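Local coordinates for protein transmembrane protease (Mus musculus, PDB 2E7V) that probably cleaves proteins at the cell surface as a membrane-bound serine protease, of which this SEA domain is a non-catalytic module, at residues N84-V87 against M88-R91; S34-I37 against E38-T42. One frame throughout, in Å; residues are numbered along the deposited sequence.

From the N terminus, strand 4-14 leads to helix 28-46, whose middle carries contact 2. Strands 54-65 and 68-78 follow, and contact 1 then forms in the first turns of helix 85-96, before strand 106-107. Neither contact closes a loop larger than a helical turn; they come in series, without nesting or crossing, their centres about 22 Å apart and their nearest atoms about 11 Å apart. Contact 2 faces strands 54-65, 68-78 and 106-107, whereas contact 1 leans on strand 4-14, so the two contacts tie different strands of one sheet to its two helices. They illustrate how each helix of an α/β sandwich presents one side to its sheet.

Contact 1 (N84-V87 against M88-R91); sequences NRKV and MKTR
Asn84 and Met88 make the first turn of this helix through a weak bond, Met88 N to Asn84 O at 3.4 Å, long although nearly straight at the hydrogen. One residue on, Arg85 O accepts Lys89 N at 3.2 Å; the same oxygen also accepts the hydroxyl of Tyr7, a second grip that comes from strand 4-14.

Lys86 uses both backbone and side chain. Its carbonyl receives Thr90 N at 3.1 Å, and Thr90 CG2 rests against the same oxygen at 3.5 Å. The side chain curls back along the helix surface, bringing Lys86 CE to 4.2 Å from Lys89 CD, while Lys86 NZ comes to lie 3.5 Å above one face of the Arg85 guanidinium, displaced toward its rim. Lys89, by contrast, runs out extended. Three positive groups thus gather at an exposed end of the helix, where water would probably soften their mutual repulsion.

At Val87 the carbonyl oxygen is held twice. Arg91 N makes the ordinary helical bond to it. Thr90 OG1 donates to the same atom at 2.6 Å; with OG1 set between its own backbone N and carbonyl carbon (chi1 55°), the hydroxyl turns back to the carbonyl three residues earlier, a familiar way for a helical threonine to satisfy its own side chain. Arg91 CG also passes this oxygen at 3.5 Å before the chain bends at chi3 and carries the guanidinium away to a salt bridge with Glu53.

The buried member is Met88, bent at chi2 and chi3 and set against Tyr5, Tyr7, Leu50 and Ser79. Through it the start of helix 85-96 beds onto strand 4-14 and neighbouring loops, while Lys86 and Thr90 remain on the exposed side.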
loop_
_atom_site.group_PDB
_atom_site.type_symbol
_atom_site.label_atom_id
_atom_site.label_comp_id
_atom_site.label_asym_id
_atom_site.label_seq_id
_atom_site.Cartn_x
_atom_site.Cartn_y
_atom_site.Cartn_z
ATOM N N ASN A 84 19.376 10.735 -6.858
ATOM C CA ASN A 84 19.682 9.554 -6.061
ATOM C C ASN A 84 18.429 8.751 -5.725
ATOM O O ASN A 84 17.416 9.301 -5.292
ATOM C CB ASN A 84 20.370 9.955 -4.755
ATOM C CG ASN A 84 20.643 8.766 -3.855
ATOM O OD1 ASN A 84 20.831 8.914 -2.653
ATOM N ND2 ASN A 84 20.673 7.574 -4.441
ATOM N N ARG A 85 18.508 7.443 -5.913
ATOM C CA ARG A 85 17.375 6.587 -5.607
ATOM C C ARG A 85 17.270 6.386 -4.097
ATOM O O ARG A 85 16.209 6.040 -3.583
ATOM C CB ARG A 85 17.513 5.243 -6.328
ATOM C CG ARG A 85 18.876 4.590 -6.224
ATOM C CD ARG A 85 18.820 3.199 -6.842
ATOM N NE ARG A 85 20.096 2.490 -6.821
ATOM C CZ ARG A 85 20.227 1.213 -6.469
ATOM N NH1 ARG A 85 19.164 0.511 -6.103
ATOM N NH2 ARG A 85 21.417 0.633 -6.497
ATOM N N LYS A 86 18.377 6.615 -3.394
ATOM C CA LYS A 86 18.422 6.482 -1.939
ATOM C C LYS A 86 17.667 7.650 -1.305
ATOM O O LYS A 86 16.918 7.476 -0.343
ATOM C CB LYS A 86 19.872 6.495 -1.443
ATOM C CG LYS A 86 20.751 5.365 -1.966
ATOM C CD LYS A 86 20.473 4.029 -1.272
ATOM C CE LYS A 86 19.180 3.378 -1.748
ATOM N NZ LYS A 86 19.221 3.096 -3.212
ATOM N N VAL A 87 17.873 8.841 -1.859
ATOM C CA VAL A 87 17.218 10.042 -1.369
ATOM C C VAL A 87 15.707 9.926 -1.518
ATOM O O VAL A 87 14.963 10.110 -0.556
ATOM C CB VAL A 87 17.692 11.276 -2.143
ATOM C CG1 VAL A 87 16.931 12.520 -1.676
ATOM C CG2 VAL A 87 19.179 11.455 -1.946
ATOM N N MET A 88 15.259 9.614 -2.731
ATOM C CA MET A 88 13.830 9.476 -2.992
ATOM C C MET A 88 13.232 8.444 -2.040
ATOM O O MET A 88 12.118 8.606 -1.541
ATOM C CB MET A 88 13.606 9.042 -4.439
ATOM C CG MET A 88 12.149 8.924 -4.848
ATOM S SD MET A 88 11.237 10.459 -4.663
ATOM C CE MET A 88 12.373 11.642 -5.418
ATOM N N LYS A 89 13.991 7.383 -1.784
ATOM C CA LYS A 89 13.540 6.320 -0.901
ATOM C C LYS A 89 13.236 6.795 0.514
ATOM O O LYS A 89 12.197 6.457 1.061
ATOM C CB LYS A 89 14.581 5.204 -0.876
ATOM C CG LYS A 89 14.233 4.011 -0.013
ATOM C CD LYS A 89 15.189 2.886 -0.394
ATOM C CE LYS A 89 15.124 1.705 0.535
ATOM N NZ LYS A 89 16.151 0.703 0.107
ATOM N N THR A 90 14.137 7.576 1.105
ATOM C CA THR A 90 13.947 8.081 2.465
ATOM C C THR A 90 12.714 8.974 2.569
ATOM O O THR A 90 12.041 8.985 3.597
ATOM C CB THR A 90 15.194 8.873 2.956
ATOM O OG1 THR A 90 15.503 9.918 2.023
ATOM C CG2 THR A 90 16.393 7.940 3.071
ATOM N N ARG A 91 12.423 9.721 1.508
ATOM C CA ARG A 91 11.246 10.585 1.499
ATOM C C ARG A 91 10.001 9.709 1.427
ATOM O O ARG A 91 8.986 9.976 2.077
ATOM C CB ARG A 91 11.270 11.528 0.283
ATOM C CG ARG A 91 12.498 12.433 0.174
ATOM C CD ARG A 91 12.487 13.202 -1.161
ATOM N NE ARG A 91 11.323 14.084 -1.276
ATOM C CZ ARG A 91 10.965 14.719 -2.391
ATOM N NH1 ARG A 91 11.674 14.572 -3.505
ATOM N NH2 ARG A 91 9.899 15.507 -2.392
#

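Contact 2 (S34-I37 against E38-T42); sequences SERI and EAMIT
Glu38 O is gripped twice by Thr42, whose OG1 donates at 2.7 Å and whose backbone N bonds at 3.0 Å; the two donors reach the oxygen from opposite faces of its plane. One turn earlier, Glu38 N bonds to Ser34 O. With CG beside its own backbone N (chi1 -75°), the Glu38 chain lies along that carbonyl, CG being 3.2 Å from Ser34 O, and extends until OE1 accepts the backbone N of Val59 on strand 54-65. With an alanine here, the Val59 amide is likely to lose this acceptor, and with it would go this polar tie between helix and strand.

On another side of the helix, Arg36 and Met40 meet. A bend at chi2 (55°) swings the guanidinium over the next turn, so that Met40 CG lies 3.4 Å above the centre of one face and Met40 SD is 3.5 Å from Arg36 NE. Ile37 and Ile41 lie side by side, CG2 of the former 4.1 Å from CD1 of the latter, and both touch Ile107. Such an amphipathic helix laid on a β-sheet is characteristic of the ferredoxin-like α/β sandwich of SEA domains.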
loop_
_atom_site.group_PDB
_atom_site.type_symbol
_atom_site.label_atom_id
_atom_site.label_comp_id
_atom_site.label_asym_id
_atom_site.label_seq_id
_atom_site.Cartn_x
_atom_site.Cartn_y
_atom_site.Cartn_z
ATOM N N SER A 34 -7.728 -4.247 -4.811
ATOM C CA SER A 34 -6.571 -3.610 -5.445
ATOM C C SER A 34 -6.819 -2.123 -5.661
ATOM O O SER A 34 -5.923 -1.297 -5.491
ATOM C CB SER A 34 -6.263 -4.268 -6.797
ATOM O OG SER A 34 -5.614 -5.508 -6.610
ATOM N N GLU A 35 -8.051 -1.791 -6.023
ATOM C CA GLU A 35 -8.432 -0.409 -6.269
ATOM C C GLU A 35 -8.421 0.398 -4.972
ATOM O O GLU A 35 -7.996 1.550 -4.962
ATOM C CB GLU A 35 -9.818 -0.373 -6.918
ATOM C CG GLU A 35 -10.407 1.002 -7.101
ATOM C CD GLU A 35 -11.754 0.936 -7.790
ATOM O OE1 GLU A 35 -11.794 0.563 -8.986
ATOM O OE2 GLU A 35 -12.772 1.244 -7.129
ATOM N N ARG A 36 -8.881 -0.209 -3.879
ATOM C CA ARG A 36 -8.906 0.468 -2.581
ATOM C C ARG A 36 -7.479 0.748 -2.111
ATOM O O ARG A 36 -7.165 1.842 -1.621
ATOM C CB ARG A 36 -9.646 -0.393 -1.550
ATOM C CG ARG A 36 -9.572 0.110 -0.103
ATOM C CD ARG A 36 -10.060 1.552 0.042
ATOM N NE ARG A 36 -9.903 2.071 1.408
ATOM C CZ ARG A 36 -9.921 3.369 1.712
ATOM N NH1 ARG A 36 -10.091 4.271 0.757
ATOM N NH2 ARG A 36 -9.744 3.775 2.967
ATOM N N ILE A 37 -6.616 -0.250 -2.266
ATOM C CA ILE A 37 -5.215 -0.124 -1.880
ATOM C C ILE A 37 -4.519 0.971 -2.703
ATOM O O ILE A 37 -3.750 1.781 -2.158
ATOM C CB ILE A 37 -4.490 -1.494 -2.043
ATOM C CG1 ILE A 37 -4.977 -2.451 -0.947
ATOM C CG2 ILE A 37 -2.968 -1.309 -1.956
ATOM C CD1 ILE A 37 -4.595 -3.897 -1.163
ATOM N N GLU A 38 -4.804 1.010 -4.003
ATOM C CA GLU A 38 -4.216 2.023 -4.890
ATOM C C GLU A 38 -4.705 3.434 -4.546
ATOM O O GLU A 38 -3.947 4.408 -4.617
ATOM C CB GLU A 38 -4.539 1.689 -6.358
ATOM C CG GLU A 38 -3.703 0.523 -6.897
ATOM C CD GLU A 38 -4.242 -0.083 -8.186
ATOM O OE1 GLU A 38 -3.688 -1.122 -8.622
ATOM O OE2 GLU A 38 -5.212 0.475 -8.760
ATOM N N ALA A 39 -5.974 3.536 -4.162
ATOM C CA ALA A 39 -6.557 4.817 -3.787
ATOM C C ALA A 39 -5.932 5.330 -2.498
ATOM O O ALA A 39 -5.664 6.523 -2.362
ATOM C CB ALA A 39 -8.057 4.668 -3.601
ATOM N N MET A 40 -5.714 4.425 -1.553
ATOM C CA MET A 40 -5.131 4.770 -0.264
ATOM C C MET A 40 -3.720 5.310 -0.434
ATOM O O MET A 40 -3.374 6.360 0.113
ATOM C CB MET A 40 -5.126 3.548 0.667
ATOM C CG MET A 40 -6.530 3.147 1.156
ATOM S SD MET A 40 -6.542 1.752 2.293
ATOM C CE MET A 40 -5.695 2.494 3.682
ATOM N N ILE A 41 -2.901 4.588 -1.186
ATOM C CA ILE A 41 -1.525 5.008 -1.423
ATOM C C ILE A 41 -1.510 6.342 -2.169
ATOM O O ILE A 41 -0.746 7.252 -1.817
ATOM C CB ILE A 41 -0.749 3.926 -2.221
ATOM C CG1 ILE A 41 -0.520 2.703 -1.327
ATOM C CG2 ILE A 41 0.589 4.480 -2.711
ATOM C CD1 ILE A 41 -0.010 1.475 -2.079
ATOM N N THR A 42 -2.369 6.469 -3.174
ATOM C CA THR A 42 -2.444 7.705 -3.957
ATOM C C THR A 42 -2.814 8.893 -3.062
ATOM O O THR A 42 -2.183 9.949 -3.136
ATOM C CB THR A 42 -3.475 7.584 -5.107
ATOM O OG1 THR A 42 -3.080 6.519 -5.989
ATOM C CG2 THR A 42 -3.558 8.890 -5.910
#